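Local coordinates for protein gluconokinase (Sinorhizobium meliloti, PDB 3T61) that probably phosphorylates D-gluconate at the expense of ATP, giving 6-phospho-D-gluconate and ADP for sugar-acid catabolism, at residues A[154-162]-A[172-180]. Sequence-based numbering, arbitrary orientation.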
ATOM      1  N   GLU A 154     -17.883  -9.975 -20.871  1.00 39.44           N
ATOM      2  CA  GLU A 154     -16.756 -10.901 -20.854  1.00 37.60           C
ATOM      3  C   GLU A 154     -17.208 -12.201 -20.201  1.00 37.05           C
ATOM      4  O   GLU A 154     -18.181 -12.219 -19.448  1.00 35.06           O
ATOM      5  CB  GLU A 154     -15.570 -10.285 -20.095  1.00 35.95           C
ATOM      6  CG  GLU A 154     -14.914  -9.126 -20.846  1.00 34.39           C
ATOM      7  CD  GLU A 154     -13.909  -8.351 -20.012  1.00 34.14           C
ATOM      8  OE1 GLU A 154     -13.317  -8.943 -19.086  1.00 34.02           O
ATOM      9  OE2 GLU A 154     -13.699  -7.151 -20.295  1.00 32.80           O
ATOM     10  N   VAL A 155     -16.495 -13.285 -20.490  1.00 37.87           N
ATOM     11  CA  VAL A 155     -16.837 -14.600 -19.964  1.00 37.93           C
ATOM     12  C   VAL A 155     -16.810 -14.756 -18.452  1.00 37.45           C
ATOM     13  O   VAL A 155     -16.049 -14.090 -17.760  1.00 37.23           O
ATOM     14  CB  VAL A 155     -15.922 -15.686 -20.583  1.00 39.81           C
ATOM     15  CG1 VAL A 155     -16.136 -15.736 -22.082  1.00 38.75           C
ATOM     16  CG2 VAL A 155     -14.453 -15.393 -20.259  1.00 39.40           C
ATOM     17  N   ARG A 156     -17.657 -15.655 -17.957  1.00 37.35           N
ATOM     18  CA  ARG A 156     -17.761 -15.973 -16.537  1.00 37.58           C
ATOM     19  C   ARG A 156     -17.613 -14.758 -15.614  1.00 38.19           C
ATOM     20  O   ARG A 156     -16.819 -14.770 -14.667  1.00 36.90           O
ATOM     21  CB  ARG A 156     -16.716 -17.042 -16.179  1.00 39.10           C
ATOM     22  CG  ARG A 156     -16.873 -18.359 -16.960  1.00 39.49           C
ATOM     23  CD  ARG A 156     -15.773 -19.358 -16.606  1.00 41.64           C
ATOM     24  NE  ARG A 156     -14.444 -18.827 -16.912  1.00 43.17           N
ATOM     25  CZ  ARG A 156     -13.927 -18.740 -18.135  1.00 42.73           C
ATOM     26  NH1 ARG A 156     -14.622 -19.159 -19.183  1.00 44.59           N
ATOM     27  NH2 ARG A 156     -12.722 -18.216 -18.314  1.00 40.71           N
ATOM     28  N   THR A 157     -18.406 -13.725 -15.893  1.00 37.04           N
ATOM     29  CA  THR A 157     -18.393 -12.489 -15.121  1.00 35.15           C
ATOM     30  C   THR A 157     -19.769 -12.178 -14.526  1.00 34.86           C
ATOM     31  O   THR A 157     -20.770 -12.128 -15.240  1.00 34.89           O
ATOM     32  CB  THR A 157     -17.966 -11.298 -16.006  1.00 34.86           C
ATOM     33  OG1 THR A 157     -16.700 -11.584 -16.613  1.00 32.81           O
ATOM     34  CG2 THR A 157     -17.845 -10.024 -15.177  1.00 33.33           C
ATOM     35  N   VAL A 158     -19.801 -11.971 -13.215  1.00 33.35           N
ATOM     36  CA  VAL A 158     -21.022 -11.640 -12.497  1.00 31.99           C
ATOM     37  C   VAL A 158     -20.882 -10.198 -11.995  1.00 32.95           C
ATOM     38  O   VAL A 158     -19.922  -9.865 -11.286  1.00 31.42           O
ATOM     39  CB  VAL A 158     -21.227 -12.581 -11.292  1.00 31.43           C
ATOM     40  CG1 VAL A 158     -22.524 -12.253 -10.567  1.00 30.35           C
ATOM     41  CG2 VAL A 158     -21.236 -14.018 -11.764  1.00 32.89           C
ATOM     42  N   ALA A 159     -21.823  -9.341 -12.384  1.00 31.46           N
ATOM     43  CA  ALA A 159     -21.798  -7.940 -11.976  1.00 31.97           C
ATOM     44  C   ALA A 159     -22.812  -7.709 -10.873  1.00 31.98           C
ATOM     45  O   ALA A 159     -23.934  -8.220 -10.936  1.00 33.78           O
ATOM     46  CB  ALA A 159     -22.102  -7.028 -13.172  1.00 28.23           C
ATOM     47  N   VAL A 160     -22.414  -6.951  -9.854  1.00 29.58           N
ATOM     48  CA  VAL A 160     -23.310  -6.659  -8.735  1.00 28.86           C
ATOM     49  C   VAL A 160     -23.185  -5.191  -8.349  1.00 28.19           C
ATOM     50  O   VAL A 160     -22.076  -4.700  -8.131  1.00 25.32           O
ATOM     51  CB  VAL A 160     -22.978  -7.521  -7.506  1.00 28.63           C
ATOM     52  CG1 VAL A 160     -24.027  -7.293  -6.414  1.00 29.43           C
ATOM     53  CG2 VAL A 160     -22.924  -8.988  -7.897  1.00 26.89           C
ATOM     54  N   ASP A 161     -24.321  -4.495  -8.279  1.00 25.52           N
ATOM     55  CA  ASP A 161     -24.327  -3.078  -7.916  1.00 25.34           C
ATOM     56  C   ASP A 161     -24.150  -2.993  -6.406  1.00 24.47           C
ATOM     57  O   ASP A 161     -24.667  -3.822  -5.674  1.00 23.86           O
ATOM     58  CB  ASP A 161     -25.649  -2.423  -8.335  1.00 24.99           C
ATOM     59  CG  ASP A 161     -25.548  -0.916  -8.418  1.00 22.13           C
ATOM     60  OD1 ASP A 161     -25.452  -0.262  -7.363  1.00 22.84           O
ATOM     61  OD2 ASP A 161     -25.548  -0.383  -9.545  1.00 22.76           O
ATOM     62  N   VAL A 162     -23.417  -1.992  -5.935  1.00 25.99           N
ATOM     63  CA  VAL A 162     -23.158  -1.872  -4.501  1.00 27.07           C
ATOM     64  C   VAL A 162     -24.143  -1.023  -3.691  1.00 27.93           C
ATOM     65  O   VAL A 162     -24.037  -0.951  -2.464  1.00 25.72           O
ATOM     66  CB  VAL A 162     -21.726  -1.333  -4.255  1.00 25.89           C
ATOM     67  CG1 VAL A 162     -20.717  -2.240  -4.922  1.00 25.45           C
ATOM     68  CG2 VAL A 162     -21.612   0.080  -4.775  1.00 24.09           C
ATOM     69  N   GLU A 172     -26.180 -12.222  -3.940  1.00 30.64           N
ATOM     70  CA  GLU A 172     -26.288 -12.089  -5.390  1.00 30.82           C
ATOM     71  C   GLU A 172     -25.029 -12.551  -6.129  1.00 30.58           C
ATOM     72  O   GLU A 172     -25.113 -13.166  -7.195  1.00 31.46           O
ATOM     73  CB  GLU A 172     -26.622 -10.640  -5.768  1.00 29.41           C
ATOM     74  CG  GLU A 172     -28.031 -10.222  -5.362  1.00 29.24           C
ATOM     75  CD  GLU A 172     -28.209  -8.725  -5.302  1.00 26.31           C
ATOM     76  OE1 GLU A 172     -27.747  -8.036  -6.229  1.00 26.51           O
ATOM     77  OE2 GLU A 172     -28.828  -8.236  -4.328  1.00 28.16           O
ATOM     78  N   ALA A 173     -23.858 -12.253  -5.574  1.00 30.49           N
ATOM     79  CA  ALA A 173     -22.605 -12.662  -6.209  1.00 28.79           C
ATOM     80  C   ALA A 173     -22.546 -14.194  -6.239  1.00 27.01           C
ATOM     81  O   ALA A 173     -22.174 -14.787  -7.244  1.00 25.45           O
ATOM     82  CB  ALA A 173     -21.414 -12.097  -5.434  1.00 26.27           C
ATOM     83  N   LEU A 174     -22.942 -14.816  -5.133  1.00 28.01           N
ATOM     84  CA  LEU A 174     -22.939 -16.263  -5.018  1.00 29.66           C
ATOM     85  C   LEU A 174     -23.954 -16.901  -5.960  1.00 31.98           C
ATOM     86  O   LEU A 174     -23.693 -17.959  -6.540  1.00 33.07           O
ATOM     87  CB  LEU A 174     -23.209 -16.668  -3.563  1.00 30.13           C
ATOM     88  CG  LEU A 174     -22.045 -16.411  -2.589  1.00 32.44           C
ATOM     89  CD1 LEU A 174     -22.459 -16.731  -1.147  1.00 32.12           C
ATOM     90  CD2 LEU A 174     -20.849 -17.273  -3.000  1.00 31.90           C
ATOM     91  N   ALA A 175     -25.106 -16.256  -6.129  1.00 33.41           N
ATOM     92  CA  ALA A 175     -26.124 -16.789  -7.027  1.00 34.02           C
ATOM     93  C   ALA A 175     -25.588 -16.705  -8.452  1.00 33.12           C
ATOM     94  O   ALA A 175     -25.780 -17.622  -9.249  1.00 34.31           O
ATOM     95  CB  ALA A 175     -27.436 -15.997  -6.899  1.00 31.96           C
ATOM     96  N   GLY A 176     -24.923 -15.602  -8.773  1.00 32.11           N
ATOM     97  CA  GLY A 176     -24.357 -15.457 -10.103  1.00 33.60           C
ATOM     98  C   GLY A 176     -23.285 -16.519 -10.341  1.00 35.87           C
ATOM     99  O   GLY A 176     -23.174 -17.083 -11.440  1.00 36.61           O
ATOM    100  N   LEU A 177     -22.494 -16.803  -9.309  1.00 34.49           N
ATOM    101  CA  LEU A 177     -21.442 -17.811  -9.415  1.00 36.82           C
ATOM    102  C   LEU A 177     -22.061 -19.202  -9.543  1.00 37.36           C
ATOM    103  O   LEU A 177     -21.535 -20.058 -10.250  1.00 35.30           O
ATOM    104  CB  LEU A 177     -20.515 -17.755  -8.189  1.00 34.37           C
ATOM    105  CG  LEU A 177     -19.589 -16.534  -8.117  1.00 34.29           C
ATOM    106  CD1 LEU A 177     -18.970 -16.415  -6.732  1.00 32.57           C
ATOM    107  CD2 LEU A 177     -18.508 -16.664  -9.177  1.00 32.63           C
ATOM    108  N   ALA A 178     -23.180 -19.415  -8.855  1.00 38.36           N
ATOM    109  CA  ALA A 178     -23.868 -20.700  -8.903  1.00 40.90           C
ATOM    110  C   ALA A 178     -24.370 -20.966 -10.317  1.00 41.30           C
ATOM    111  O   ALA A 178     -24.384 -22.105 -10.767  1.00 42.26           O
ATOM    112  CB  ALA A 178     -25.027 -20.721  -7.909  1.00 39.80           C
ATOM    113  N   ARG A 179     -24.778 -19.915 -11.021  1.00 43.18           N
ATOM    114  CA  ARG A 179     -25.252 -20.080 -12.387  1.00 44.74           C
ATOM    115  C   ARG A 179     -24.077 -20.452 -13.285  1.00 44.57           C
ATOM    116  O   ARG A 179     -24.206 -21.303 -14.166  1.00 42.59           O
ATOM    117  CB  ARG A 179     -25.906 -18.796 -12.903  1.00 47.52           C
ATOM    118  CG  ARG A 179     -27.202 -18.415 -12.192  1.00 54.94           C
ATOM    119  CD  ARG A 179     -28.011 -17.423 -13.026  1.00 57.05           C
ATOM    120  NE  ARG A 179     -27.296 -16.166 -13.250  1.00 60.76           N
ATOM    121  CZ  ARG A 179     -27.159 -15.203 -12.342  1.00 61.95           C
ATOM    122  NH1 ARG A 179     -27.693 -15.344 -11.135  1.00 61.67           N
ATOM    123  NH2 ARG A 179     -26.490 -14.094 -12.642  1.00 62.55           N
ATOM    124  N   LEU A 180     -22.933 -19.807 -13.063  1.00 43.55           N
ATOM    125  CA  LEU A 180     -21.741 -20.099 -13.850  1.00 43.58           C
ATOM    126  C   LEU A 180     -21.344 -21.549 -13.608  1.00 44.04           C
ATOM    127  O   LEU A 180     -20.891 -22.242 -14.523  1.00 43.00           O
ATOM    128  CB  LEU A 180     -20.585 -19.177 -13.452  1.00 42.80           C
ATOM    129  CG  LEU A 180     -20.778 -17.678 -13.678  1.00 42.06           C
ATOM    130  CD1 LEU A 180     -19.478 -16.954 -13.353  1.00 40.28           C
ATOM    131  CD2 LEU A 180     -21.178 -17.417 -15.119  1.00 40.13           C
TER
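Val158 sets both its methyls against the helix backbone at Gly176: CG1 lies 3.7 Å from Gly176 CA and CG2 3.5 Å from Gly176 C. Branched valine suits the spot because both methyls leave CB directly, and with CG1 anti to the backbone N (chi1 -179°) they face the helix together. Glycine suits its place because a CB would run into CG1, and the CA atoms of Val158 and Gly176 approach to 5.6 Å. With only an alanine at Val158, a gap over Gly176 would probably open and Leu180 CD1 would lose Val158 CG2, its neighbour at 3.8 Å.

Apolar packing continues to either side. Val160 CG2 meets the small Ala173, 4.2 Å from its CB, while the longer Leu180 reaches the backbone of Arg156, CD1 lying 3.7 Å from Arg156 C.

No hydrogen bond joins the segments. Glu172 crosses Val160 at a slant, carboxylate OE1 3.8 Å from Val160 CG1, and OE2 bonds weakly to Gln164 NE2; Arg156 turns its guanidinium away, NE bonding to Leu112 O.

Helix 166-187 runs nearly antiparallel (162°) over edge strand 157-161, which pairs with strand 113-118, consistent with the P-loop kinase fold, parallel strand order 2-3-1-4-5.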